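Local coordinates for protein ABC transporter (Caldanaerobius, PDB 4G68) that probably serves as the extracellular solute-binding component of an ABC transporter, capturing xylan-derived xylo-oligosaccharides for uptake by the cell, at residues A105-I110 and Q124-G129; G227-D232 and E338-T343; D246-K251 and I418-D423; L282-A287 and N303-A308. All coordinates share one frame; numbering follows the deposited sequence.

Contact 1: A105-I110 and Q124-G129; sequences AYKTKI and QTWAGG. With XYP (beta-D-xylopyranose), chain D; XYP (beta-D-xylopyranose), chain B.
Carrying Tyr106 and Lys107, helix 105-110 passes strand 124-126, which holds Gln124 and Trp126, at 102° between their directions and 10.1 Å between the axes of these short segments. Tyr106, with CG anti to the backbone N (chi1 179°), reaches straight across, and its OH donates to Gln124 O at 2.7 Å, with the carbonyl oxygen lying at the edge of the phenol ring. The amide end of Gln124 is held separately, OE1 accepting from Leu70 N. Helix 103-115 is the beta-alpha-beta crossover between strands 95-100 and 122-126, both parallel to strand 64-69, and the contact binds it to the second of these strands. On the next residue, the extended Lys107 crosses the indole of Trp126 at about a right angle, CG 3.7 Å from Trp126 CZ3. Its NZ then grips the xylose of chain D twice, at 2.9 Å to O3 and 2.9 Å to O2, while Asp104 supplies a salt bridge. C2 of that sugar lies over one indole face, toward the rim. Trp126 NE1 donates to O3 of the chain B xylose at 3.2 Å and, weakly, to its O4.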
# COMPACT_ATOMS: atom_id res chain seq x y z
N ALA A 105 1.83 -9.98 -10.18
CA ALA A 105 1.18 -11.10 -10.98
C ALA A 105 -0.21 -11.44 -10.42
O ALA A 105 -1.10 -11.91 -11.15
CB ALA A 105 2.05 -12.31 -10.95
N TYR A 106 -0.41 -11.19 -9.12
CA TYR A 106 -1.71 -11.49 -8.50
C TYR A 106 -2.79 -10.57 -9.02
O TYR A 106 -3.90 -11.01 -9.28
CB TYR A 106 -1.59 -11.34 -6.98
CG TYR A 106 -2.88 -11.61 -6.28
CD1 TYR A 106 -3.22 -12.86 -5.91
CD2 TYR A 106 -3.78 -10.57 -5.92
CE1 TYR A 106 -4.40 -13.12 -5.23
CE2 TYR A 106 -5.01 -10.84 -5.31
CZ TYR A 106 -5.28 -12.13 -4.90
OH TYR A 106 -6.50 -12.48 -4.32
N LYS A 107 -2.46 -9.29 -9.21
CA LYS A 107 -3.45 -8.40 -9.86
C LYS A 107 -3.94 -8.96 -11.17
O LYS A 107 -5.16 -9.01 -11.43
CB LYS A 107 -2.78 -7.05 -10.17
CG LYS A 107 -2.28 -6.40 -8.90
CD LYS A 107 -1.38 -5.20 -9.24
CE LYS A 107 -0.90 -4.65 -7.91
NZ LYS A 107 0.18 -3.57 -8.11
N THR A 108 -2.99 -9.41 -12.01
CA THR A 108 -3.39 -10.02 -13.28
C THR A 108 -4.27 -11.25 -13.11
O THR A 108 -5.31 -11.40 -13.77
CB THR A 108 -2.14 -10.37 -14.11
OG1 THR A 108 -1.35 -9.19 -14.28
CG2 THR A 108 -2.51 -10.96 -15.48
N LYS A 109 -3.84 -12.11 -12.21
CA LYS A 109 -4.50 -13.39 -11.94
C LYS A 109 -5.95 -13.14 -11.48
O LYS A 109 -6.87 -13.73 -12.06
CB LYS A 109 -3.78 -14.17 -10.88
CG LYS A 109 -4.32 -15.59 -10.69
CD LYS A 109 -3.49 -16.34 -9.68
CE LYS A 109 -4.15 -17.74 -9.49
NZ LYS A 109 -3.67 -18.63 -8.42
N ILE A 110 -6.14 -12.29 -10.45
CA ILE A 110 -7.48 -12.17 -9.85
C ILE A 110 -8.45 -11.45 -10.83
O ILE A 110 -9.63 -11.83 -10.94
CB ILE A 110 -7.45 -11.51 -8.42
CG1 ILE A 110 -8.84 -11.63 -7.77
CG2 ILE A 110 -7.02 -10.04 -8.50
CD1 ILE A 110 -9.30 -13.09 -7.60
N GLN A 124 -8.02 -12.23 -1.66
CA GLN A 124 -7.51 -10.98 -1.16
C GLN A 124 -7.69 -9.91 -2.23
O GLN A 124 -7.67 -10.23 -3.41
CB GLN A 124 -6.05 -11.14 -0.81
CG GLN A 124 -5.36 -9.91 -0.25
CD GLN A 124 -3.87 -10.11 0.05
OE1 GLN A 124 -3.38 -11.22 0.01
NE2 GLN A 124 -3.19 -9.03 0.46
N THR A 125 -7.93 -8.66 -1.83
CA THR A 125 -8.16 -7.65 -2.81
C THR A 125 -7.77 -6.32 -2.18
O THR A 125 -7.42 -6.26 -0.99
CB THR A 125 -9.64 -7.62 -3.29
OG1 THR A 125 -9.74 -6.76 -4.40
CG2 THR A 125 -10.58 -7.07 -2.18
N TRP A 126 -7.85 -5.31 -3.00
CA TRP A 126 -7.73 -3.92 -2.57
C TRP A 126 -9.07 -3.28 -2.70
O TRP A 126 -9.68 -3.29 -3.76
CB TRP A 126 -6.71 -3.14 -3.45
CG TRP A 126 -5.29 -3.68 -3.21
CD1 TRP A 126 -4.40 -3.38 -2.19
CD2 TRP A 126 -4.63 -4.68 -4.00
NE1 TRP A 126 -3.24 -4.11 -2.32
CE2 TRP A 126 -3.31 -4.88 -3.41
CE3 TRP A 126 -4.99 -5.39 -5.15
CZ2 TRP A 126 -2.43 -5.80 -3.90
CZ3 TRP A 126 -4.07 -6.30 -5.69
CH2 TRP A 126 -2.79 -6.46 -5.08
N ALA A 127 -9.57 -2.77 -1.57
CA ALA A 127 -10.92 -2.15 -1.56
C ALA A 127 -10.89 -0.80 -2.23
O ALA A 127 -9.82 -0.18 -2.29
CB ALA A 127 -11.43 -2.02 -0.12
N GLY A 128 -12.08 -0.30 -2.62
CA GLY A 128 -12.19 0.93 -3.43
C GLY A 128 -12.21 0.65 -4.90
O GLY A 128 -12.87 -0.29 -5.39
N GLY A 129 -11.50 1.49 -5.66
CA GLY A 129 -11.56 1.38 -7.06
C GLY A 129 -11.15 0.09 -7.69
O GLY A 129 -11.71 -0.34 -8.68
C1 XYP D . 0.04 -2.65 -3.09
C2 XYP D . -0.42 -2.74 -4.54
C3 XYP D . -0.27 -1.35 -5.17
C4 XYP D . -0.91 -0.24 -4.30
C5 XYP D . -0.53 -0.36 -2.80
O2 XYP D . 0.32 -3.75 -5.21
O3 XYP D . -0.88 -1.42 -6.48
O4 XYP D . -0.57 1.07 -4.76
O5 XYP D . -0.70 -1.71 -2.36
C1 XYP B . 1.86 -6.36 -0.00
C2 XYP B . 0.68 -5.62 0.65
C3 XYP B . -0.23 -5.16 -0.51
C4 XYP B . 0.63 -4.25 -1.37
C5 XYP B . 1.88 -5.01 -1.87
O2 XYP B . -0.04 -6.58 1.42
O3 XYP B . -1.24 -4.36 0.13
O4 XYP B . -0.18 -3.89 -2.49
O5 XYP B . 2.62 -5.44 -0.72

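Contact 2: G227-D232 and E338-T343; sequences GMWYYD and EYIGGT. With XYP (beta-D-xylopyranose), chain D.
The indole of Trp229 takes a methyl group of Ile340 on one face and meets the xylose of chain D at its edge. Ile340 CG2 lies over the six-membered ring, 3.9 Å from the centroid and only 13° off the normal, a CH-pi contact, while Ile340 O comes to 3.8 Å from Trp229 CZ3. At the pyrrole edge Trp229 NE1 donates to O4 of the sugar at 2.9 Å, and the bond is nearly straight at 167°. The two branches of Ile340 divide the work. With CG1 anti to the carbonyl carbon (chi1 -65°), CG2 is left for the tryptophan and the longer arm runs to the next helical turn, where CD1 packs 4.0 Å from Asp232 CB. That aspartate turns its carboxylate elsewhere, OD1 to His428 and OD2 to Trp416 N, so what it offers Ile340 is its CB and backbone carbonyl, not its charge. Gly341 follows with backbone angles that suit only glycine, since a side chain would jam against Ile340 O and crowd the Tyr339 ring. A leucine in place of Trp229 would probably leave the sugar O4 without its donor and Ile340 CG2 without a flat surface to rest on. Helix 225-239 packs here against Ile340, at the corner leading into strand 341-349, and the tryptophan whose edge binds and whose face packs belongs to the glycan pocket, consistent with the sugar-binding cleft of extracellular solute-binding proteins.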
# COMPACT_ATOMS: atom_id res chain seq x y z
N GLY A 227 7.05 3.74 -7.49
CA GLY A 227 7.42 5.14 -7.82
C GLY A 227 6.20 6.05 -7.82
O GLY A 227 6.27 7.21 -7.46
N MSE A 228 5.07 5.57 -8.28
CA MSE A 228 3.84 6.31 -8.23
C MSE A 228 3.50 6.76 -6.83
O MSE A 228 2.94 7.84 -6.73
CB MSE A 228 2.71 5.43 -8.78
CG MSE A 228 1.41 6.14 -9.01
SE MSE A 228 -0.02 4.73 -8.83
CE MSE A 228 0.41 4.39 -6.89
N TRP A 229 3.74 5.99 -5.80
CA TRP A 229 3.57 6.49 -4.44
C TRP A 229 4.25 7.78 -4.16
O TRP A 229 3.68 8.67 -3.45
CB TRP A 229 3.99 5.47 -3.39
CG TRP A 229 2.93 4.44 -3.13
CD1 TRP A 229 2.30 3.56 -4.05
CD2 TRP A 229 2.31 4.15 -1.84
NE1 TRP A 229 1.37 2.80 -3.38
CE2 TRP A 229 1.31 3.13 -2.07
CE3 TRP A 229 2.46 4.68 -0.54
CZ2 TRP A 229 0.53 2.59 -1.01
CZ3 TRP A 229 1.65 4.16 0.49
CH2 TRP A 229 0.71 3.14 0.26
N TYR A 230 5.44 7.92 -4.76
CA TYR A 230 6.17 9.18 -4.58
C TYR A 230 5.37 10.36 -5.21
O TYR A 230 5.17 11.43 -4.56
CB TYR A 230 7.54 9.12 -5.24
CG TYR A 230 8.61 8.32 -4.58
CD1 TYR A 230 9.80 8.95 -4.17
CD2 TYR A 230 8.48 6.94 -4.47
CE1 TYR A 230 10.84 8.19 -3.56
CE2 TYR A 230 9.50 6.12 -3.90
CZ TYR A 230 10.66 6.78 -3.45
OH TYR A 230 11.67 6.04 -2.89
N TYR A 231 4.94 10.16 -6.46
CA TYR A 231 4.18 11.25 -7.13
C TYR A 231 2.92 11.55 -6.26
O TYR A 231 2.61 12.71 -5.92
CB TYR A 231 3.76 10.87 -8.57
CG TYR A 231 2.92 11.97 -9.10
CD1 TYR A 231 3.52 13.04 -9.77
CD2 TYR A 231 1.54 12.00 -8.91
CE1 TYR A 231 2.78 14.13 -10.20
CE2 TYR A 231 0.76 13.08 -9.36
CZ TYR A 231 1.41 14.12 -9.99
OH TYR A 231 0.68 15.20 -10.38
N ASP A 232 2.16 10.50 -5.90
CA ASP A 232 0.85 10.74 -5.29
C ASP A 232 1.05 11.49 -3.98
O ASP A 232 0.26 12.40 -3.65
CB ASP A 232 0.13 9.40 -5.02
CG ASP A 232 -0.25 8.64 -6.28
OD1 ASP A 232 -0.12 9.16 -7.39
OD2 ASP A 232 -0.67 7.50 -6.14
N GLU A 338 -1.42 14.81 6.35
CA GLU A 338 -2.16 13.98 5.40
C GLU A 338 -1.30 12.84 4.96
O GLU A 338 -0.07 13.00 4.79
CB GLU A 338 -2.71 14.80 4.18
CG GLU A 338 -3.58 16.01 4.58
CD GLU A 338 -4.05 16.90 3.40
OE1 GLU A 338 -3.33 17.16 2.49
OE2 GLU A 338 -5.16 17.46 3.42
N TYR A 339 -1.89 11.68 4.75
CA TYR A 339 -1.09 10.58 4.17
C TYR A 339 -1.77 9.83 3.01
O TYR A 339 -2.99 9.88 2.84
CB TYR A 339 -0.53 9.65 5.26
CG TYR A 339 -1.61 8.87 5.97
CD1 TYR A 339 -2.26 9.42 7.10
CD2 TYR A 339 -2.04 7.61 5.49
CE1 TYR A 339 -3.25 8.70 7.78
CE2 TYR A 339 -2.99 6.86 6.17
CZ TYR A 339 -3.65 7.45 7.28
OH TYR A 339 -4.62 6.73 7.94
N ILE A 340 -0.96 9.11 2.23
CA ILE A 340 -1.48 8.15 1.23
C ILE A 340 -1.72 6.83 1.95
O ILE A 340 -0.81 6.25 2.56
CB ILE A 340 -0.45 7.97 0.11
CG1 ILE A 340 -0.26 9.29 -0.66
CG2 ILE A 340 -0.84 6.79 -0.87
CD1 ILE A 340 -1.52 9.71 -1.43
N GLY A 341 -2.97 6.40 1.94
CA GLY A 341 -3.33 5.12 2.50
C GLY A 341 -4.82 5.05 2.77
O GLY A 341 -5.64 5.67 2.09
N GLY A 342 -5.17 4.29 3.81
CA GLY A 342 -6.59 4.14 4.24
C GLY A 342 -6.83 2.64 4.44
O GLY A 342 -5.94 1.82 4.30
N THR A 343 -8.08 2.28 4.78
CA THR A 343 -8.34 0.85 5.03
C THR A 343 -8.67 0.22 3.73
O THR A 343 -9.77 0.38 3.25
CB THR A 343 -9.49 0.65 6.07
OG1 THR A 343 -9.06 1.27 7.31
CG2 THR A 343 -9.66 -0.86 6.37
C1 XYP D . 0.04 -2.65 -3.09
C2 XYP D . -0.42 -2.74 -4.54
C3 XYP D . -0.27 -1.35 -5.17
C4 XYP D . -0.91 -0.24 -4.30
C5 XYP D . -0.53 -0.36 -2.80
O2 XYP D . 0.32 -3.75 -5.21
O3 XYP D . -0.88 -1.42 -6.48
O4 XYP D . -0.57 1.07 -4.76
O5 XYP D . -0.70 -1.71 -2.36

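Contact 3: D246-K251 and I418-D423; sequences DALNGK and IYLSGD. With XYP (beta-D-xylopyranose), chain D.
Leu248 approaches Tyr419 with almost every atom of its side chain. CB lies 3.6 Å from both Tyr419 CD2 and Tyr419 CE2, CG stands a little farther off, 4.1 Å from Tyr419 CD2, above the same face, and CD1, continuing the chain away from CA (chi2 174°), sits over the ring face at 3.5 Å from Tyr419 CD2 in a CH-pi contact. The other branch turns to the next residue, CD2 meeting Leu420 CD2 at 3.7 Å. Beyond the leucine, Tyr419 OH donates to Asn249 OD1 at 2.7 Å; the oxygen lies near the plane of the phenol ring, with the amide turned 51° to it. Both sides of the contact are helix ends: helix 241-248 closes in a Schellman motif at Gly250, with Lys251 N bonded to Asp246 O, and helix 416-419 finishes just before Leu420. On the inner side, Ile418 CG1 lies 3.9 Å from C4 of the chain D xylose, so the short helix turns Ile418, beside the sugar-binding Asp417, to the glycan and Tyr419 to helix 241-248. The contact is therefore chiefly apolar, and its one phenol-amide bond fixes how the tyrosine tip sits against the exposed end of the helix.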
# COMPACT_ATOMS: atom_id res chain seq x y z
N ASP A 246 -11.09 15.40 -5.69
CA ASP A 246 -11.85 15.99 -6.79
C ASP A 246 -11.36 15.56 -8.16
O ASP A 246 -12.17 15.22 -9.03
CB ASP A 246 -11.82 17.50 -6.68
CG ASP A 246 -12.75 18.04 -5.57
OD1 ASP A 246 -13.63 17.31 -5.08
OD2 ASP A 246 -12.61 19.21 -5.19
N ALA A 247 -10.05 15.51 -8.34
CA ALA A 247 -9.51 15.09 -9.59
C ALA A 247 -9.84 13.61 -9.80
O ALA A 247 -10.30 13.23 -10.92
CB ALA A 247 -7.99 15.34 -9.71
N LEU A 248 -9.65 12.79 -8.77
CA LEU A 248 -9.85 11.37 -8.98
C LEU A 248 -11.34 11.03 -9.23
O LEU A 248 -11.67 10.01 -9.83
CB LEU A 248 -9.29 10.58 -7.80
CG LEU A 248 -7.76 10.62 -7.52
CD1 LEU A 248 -7.54 9.86 -6.19
CD2 LEU A 248 -7.02 10.04 -8.72
N ASN A 249 -12.21 11.87 -8.69
CA ASN A 249 -13.67 11.75 -8.83
C ASN A 249 -14.28 12.48 -10.02
O ASN A 249 -15.54 12.47 -10.17
CB ASN A 249 -14.35 12.30 -7.56
CG ASN A 249 -14.13 11.42 -6.34
OD1 ASN A 249 -14.02 10.20 -6.44
ND2 ASN A 249 -14.09 12.03 -5.19
N GLY A 250 -13.43 13.08 -10.85
CA GLY A 250 -13.81 13.80 -12.01
C GLY A 250 -14.42 15.16 -11.78
O GLY A 250 -15.10 15.67 -12.68
N LYS A 251 -14.21 15.75 -10.61
CA LYS A 251 -14.70 17.11 -10.28
C LYS A 251 -13.66 18.18 -10.52
O LYS A 251 -13.90 19.35 -10.24
CB LYS A 251 -15.20 17.23 -8.85
CG LYS A 251 -16.13 16.13 -8.39
CD LYS A 251 -17.40 16.20 -9.14
CE LYS A 251 -18.43 15.27 -8.45
NZ LYS A 251 -18.88 15.76 -7.12
N ILE A 418 -5.22 2.20 -6.69
CA ILE A 418 -6.26 1.49 -5.97
C ILE A 418 -7.53 2.36 -6.01
O ILE A 418 -8.63 1.87 -5.86
CB ILE A 418 -5.90 1.36 -4.44
CG1 ILE A 418 -4.68 0.58 -4.21
CG2 ILE A 418 -7.07 0.82 -3.59
CD1 ILE A 418 -4.37 0.41 -2.71
N TYR A 419 -7.39 3.65 -6.12
CA TYR A 419 -8.56 4.51 -6.07
C TYR A 419 -9.16 4.55 -7.47
O TYR A 419 -10.40 4.37 -7.61
CB TYR A 419 -8.16 5.94 -5.63
CG TYR A 419 -9.40 6.76 -5.33
CD1 TYR A 419 -9.85 6.88 -4.04
CD2 TYR A 419 -10.10 7.41 -6.36
CE1 TYR A 419 -11.00 7.60 -3.74
CE2 TYR A 419 -11.26 8.15 -6.08
CZ TYR A 419 -11.67 8.25 -4.76
OH TYR A 419 -12.83 8.94 -4.43
N LEU A 420 -8.32 4.79 -8.51
CA LEU A 420 -8.76 4.64 -9.91
C LEU A 420 -8.96 3.14 -10.26
O LEU A 420 -8.53 2.28 -9.51
CB LEU A 420 -7.75 5.28 -10.93
CG LEU A 420 -7.43 6.77 -10.64
CD1 LEU A 420 -6.19 7.27 -11.36
CD2 LEU A 420 -8.64 7.66 -11.00
N SER A 421 -9.54 2.82 -11.42
CA SER A 421 -9.56 1.39 -11.80
C SER A 421 -9.03 1.27 -13.16
O SER A 421 -8.89 2.26 -13.82
CB SER A 421 -10.96 0.75 -11.76
OG SER A 421 -11.95 1.66 -12.15
N GLY A 422 -8.69 0.04 -13.53
CA GLY A 422 -8.41 -0.30 -14.92
C GLY A 422 -7.50 0.64 -15.70
O GLY A 422 -6.32 0.90 -15.32
N ASP A 423 -8.03 1.12 -16.81
CA ASP A 423 -7.16 1.84 -17.78
C ASP A 423 -6.68 3.13 -17.12
O ASP A 423 -5.55 3.55 -17.36
CB ASP A 423 -7.84 2.11 -19.14
CG ASP A 423 -7.97 0.84 -20.03
OD1 ASP A 423 -7.32 -0.23 -19.79
OD2 ASP A 423 -8.71 0.93 -21.04
C1 XYP D . 0.04 -2.65 -3.09
C2 XYP D . -0.42 -2.74 -4.54
C3 XYP D . -0.27 -1.35 -5.17
C4 XYP D . -0.91 -0.24 -4.30
C5 XYP D . -0.53 -0.36 -2.80
O2 XYP D . 0.32 -3.75 -5.21
O3 XYP D . -0.88 -1.42 -6.48
O4 XYP D . -0.57 1.07 -4.76
O5 XYP D . -0.70 -1.71 -2.36

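Contact 4: L282-A287 and N303-A308; sequences LTRDEA and NFDAAA. With XYP (beta-D-xylopyranose), chain B; XYS (alpha-D-xylopyranose), chain C.
Arg284 and Asp305 form a salt bridge, NH1 donating to OD1 at 2.7 Å. The donor comes to the syn lone pair of Asp305 OD1, but the carboxylate and guanidinium planes stand 72° apart, so the two groups share a single close pair rather than a flat two-pronged one. The same NH1 also donates to the ring oxygen O5 of the chain B xylose at 3.0 Å, a good bond at 164°, with O5 at the guanidinium edge. Further round the group, NH2 gives a weak bond to O3 of the alpha-xylose, and NE a weak one to Asp285 OD1 within the salt-bridge network. Bends at chi2 and chi3 bring the arginine chain round to these partners, and its CD packs 3.4 Å from Asp305 OD1. Asp305 OD2 is held by Tyr299 OH, which steadies the carboxylate that positions the arginine. A methionine in place of Arg284 would probably leave Asp305 without its countercharge and strip the sugar O5 of its donor. Outside the polar centre, the Phe304 ring lies under the chain B xylose, with C4 of that sugar 3.9 Å above the ring plane and over its centre; Phe304 CD1 sits 3.7 Å from Arg284 NH1. At the start of helix 284-292, Thr283 and Glu286 form a capping box. Aromatic face and charged edge thus meet one sugar together, the stacking and hydrogen-bonding pair common in carbohydrate sites, here braced by an aspartate of the second shell.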
# COMPACT_ATOMS: atom_id res chain seq x y z
N LEU A 282 14.42 -2.31 -11.49
CA LEU A 282 14.27 -3.10 -10.24
C LEU A 282 12.83 -3.15 -9.75
O LEU A 282 12.09 -2.17 -9.92
CB LEU A 282 15.09 -2.44 -9.14
CG LEU A 282 16.44 -3.11 -8.85
CD1 LEU A 282 17.13 -3.51 -10.14
CD2 LEU A 282 17.32 -2.24 -7.96
N THR A 283 12.45 -4.30 -9.13
CA THR A 283 11.17 -4.52 -8.54
C THR A 283 11.19 -3.92 -7.11
O THR A 283 12.25 -3.63 -6.56
CB THR A 283 10.85 -6.04 -8.46
OG1 THR A 283 11.81 -6.67 -7.63
CG2 THR A 283 10.91 -6.71 -9.87
N ARG A 284 10.01 -3.82 -6.54
CA ARG A 284 9.88 -3.50 -5.10
C ARG A 284 10.70 -4.40 -4.27
O ARG A 284 11.37 -3.94 -3.38
CB ARG A 284 8.40 -3.59 -4.69
CG ARG A 284 8.03 -3.12 -3.26
CD ARG A 284 8.18 -4.31 -2.28
NE ARG A 284 7.25 -5.38 -2.66
CZ ARG A 284 6.00 -5.55 -2.19
NH1 ARG A 284 5.48 -4.72 -1.26
NH2 ARG A 284 5.28 -6.61 -2.62
N ASP A 285 10.55 -5.71 -4.47
CA ASP A 285 11.34 -6.67 -3.69
C ASP A 285 12.86 -6.47 -3.79
O ASP A 285 13.61 -6.63 -2.82
CB ASP A 285 10.97 -8.12 -4.09
CG ASP A 285 9.52 -8.51 -3.67
OD1 ASP A 285 8.87 -7.83 -2.84
OD2 ASP A 285 9.04 -9.51 -4.16
N GLU A 286 13.33 -6.11 -4.97
CA GLU A 286 14.74 -5.85 -5.09
C GLU A 286 15.16 -4.58 -4.37
O GLU A 286 16.27 -4.48 -3.85
CB GLU A 286 15.16 -5.77 -6.57
CG GLU A 286 15.16 -7.19 -7.15
CD GLU A 286 15.14 -7.27 -8.69
OE1 GLU A 286 14.75 -6.32 -9.35
OE2 GLU A 286 15.44 -8.39 -9.23
N ALA A 287 14.28 -3.61 -4.37
CA ALA A 287 14.59 -2.36 -3.64
C ALA A 287 14.52 -2.53 -2.13
O ALA A 287 15.38 -1.98 -1.41
CB ALA A 287 13.60 -1.31 -4.10
N ASN A 303 3.66 1.27 4.41
CA ASN A 303 3.93 0.67 5.72
C ASN A 303 4.10 -0.85 5.59
O ASN A 303 4.75 -1.45 6.42
CB ASN A 303 2.68 0.89 6.59
CG ASN A 303 1.48 0.20 5.98
OD1 ASN A 303 0.94 0.59 4.96
ND2 ASN A 303 1.08 -0.89 6.63
N PHE A 304 3.55 -1.45 4.51
CA PHE A 304 3.60 -2.91 4.35
C PHE A 304 4.99 -3.46 4.11
O PHE A 304 5.26 -4.66 4.33
CB PHE A 304 2.63 -3.42 3.26
CG PHE A 304 2.60 -2.54 2.03
CD1 PHE A 304 3.67 -2.49 1.12
CD2 PHE A 304 1.51 -1.73 1.82
CE1 PHE A 304 3.62 -1.61 -0.01
CE2 PHE A 304 1.46 -0.85 0.73
CZ PHE A 304 2.51 -0.80 -0.20
N ASP A 305 5.86 -2.56 3.64
CA ASP A 305 7.27 -2.84 3.40
C ASP A 305 8.09 -2.94 4.69
O ASP A 305 9.25 -3.43 4.69
CB ASP A 305 7.87 -1.91 2.38
CG ASP A 305 7.34 -2.17 0.93
OD1 ASP A 305 6.84 -3.26 0.63
OD2 ASP A 305 7.38 -1.26 0.14
N ALA A 306 7.52 -2.48 5.79
CA ALA A 306 8.24 -2.50 7.05
C ALA A 306 8.76 -3.88 7.36
O ALA A 306 9.87 -4.03 7.92
CB ALA A 306 7.31 -2.05 8.15
N ALA A 307 7.93 -4.92 7.15
CA ALA A 307 8.44 -6.25 7.37
C ALA A 307 9.73 -6.61 6.71
O ALA A 307 10.53 -7.36 7.34
CB ALA A 307 7.35 -7.31 6.99
N ALA A 308 9.94 -6.15 5.47
CA ALA A 308 11.20 -6.47 4.77
C ALA A 308 12.39 -5.96 5.59
O ALA A 308 13.48 -6.46 5.43
CB ALA A 308 11.25 -5.84 3.35
C1 XYP B . 1.86 -6.36 -0.00
C2 XYP B . 0.68 -5.62 0.65
C3 XYP B . -0.23 -5.16 -0.51
C4 XYP B . 0.63 -4.25 -1.37
C5 XYP B . 1.88 -5.01 -1.87
O2 XYP B . -0.04 -6.58 1.42
O3 XYP B . -1.24 -4.36 0.13
O4 XYP B . -0.18 -3.89 -2.49
O5 XYP B . 2.62 -5.44 -0.72
C1 XYS C . 4.64 -10.31 1.98
C2 XYS C . 4.40 -9.98 0.48
C3 XYS C . 4.10 -8.51 0.19
C4 XYS C . 3.12 -7.94 1.23
C5 XYS C . 3.67 -8.17 2.64
O1 XYS C . 5.76 -11.08 2.26
O2 XYS C . 5.35 -10.45 -0.40
O3 XYS C . 3.61 -8.45 -1.10
O4 XYS C . 2.66 -6.63 0.96
O5 XYS C . 4.41 -9.27 2.88

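Contacts 1, 2 and 4 are buried and each places charged or aromatic groups on the glycan, whereas contact 3 is partly exposed, its centre about 17 Å from that of the chain, and reaches the sugar through Ile418 alone. Contacts 1 and 2 share a sheet, since strands 122-126 and 341-349 are neighbours in it, and with contact 3 they meet the chain D xylose. Contacts 1 and 4 both hold the chain B xylose. Trp126 and Ile418 pack together between contacts 1 and 3, as do Trp229 and Phe304 between contacts 2 and 4. Cross-segment chemistry is a tyrosine-to-backbone bond in contact 1, CH-pi packing in contact 2, the same with a phenol-amide bond in contact 3, and a salt bridge in contact 4.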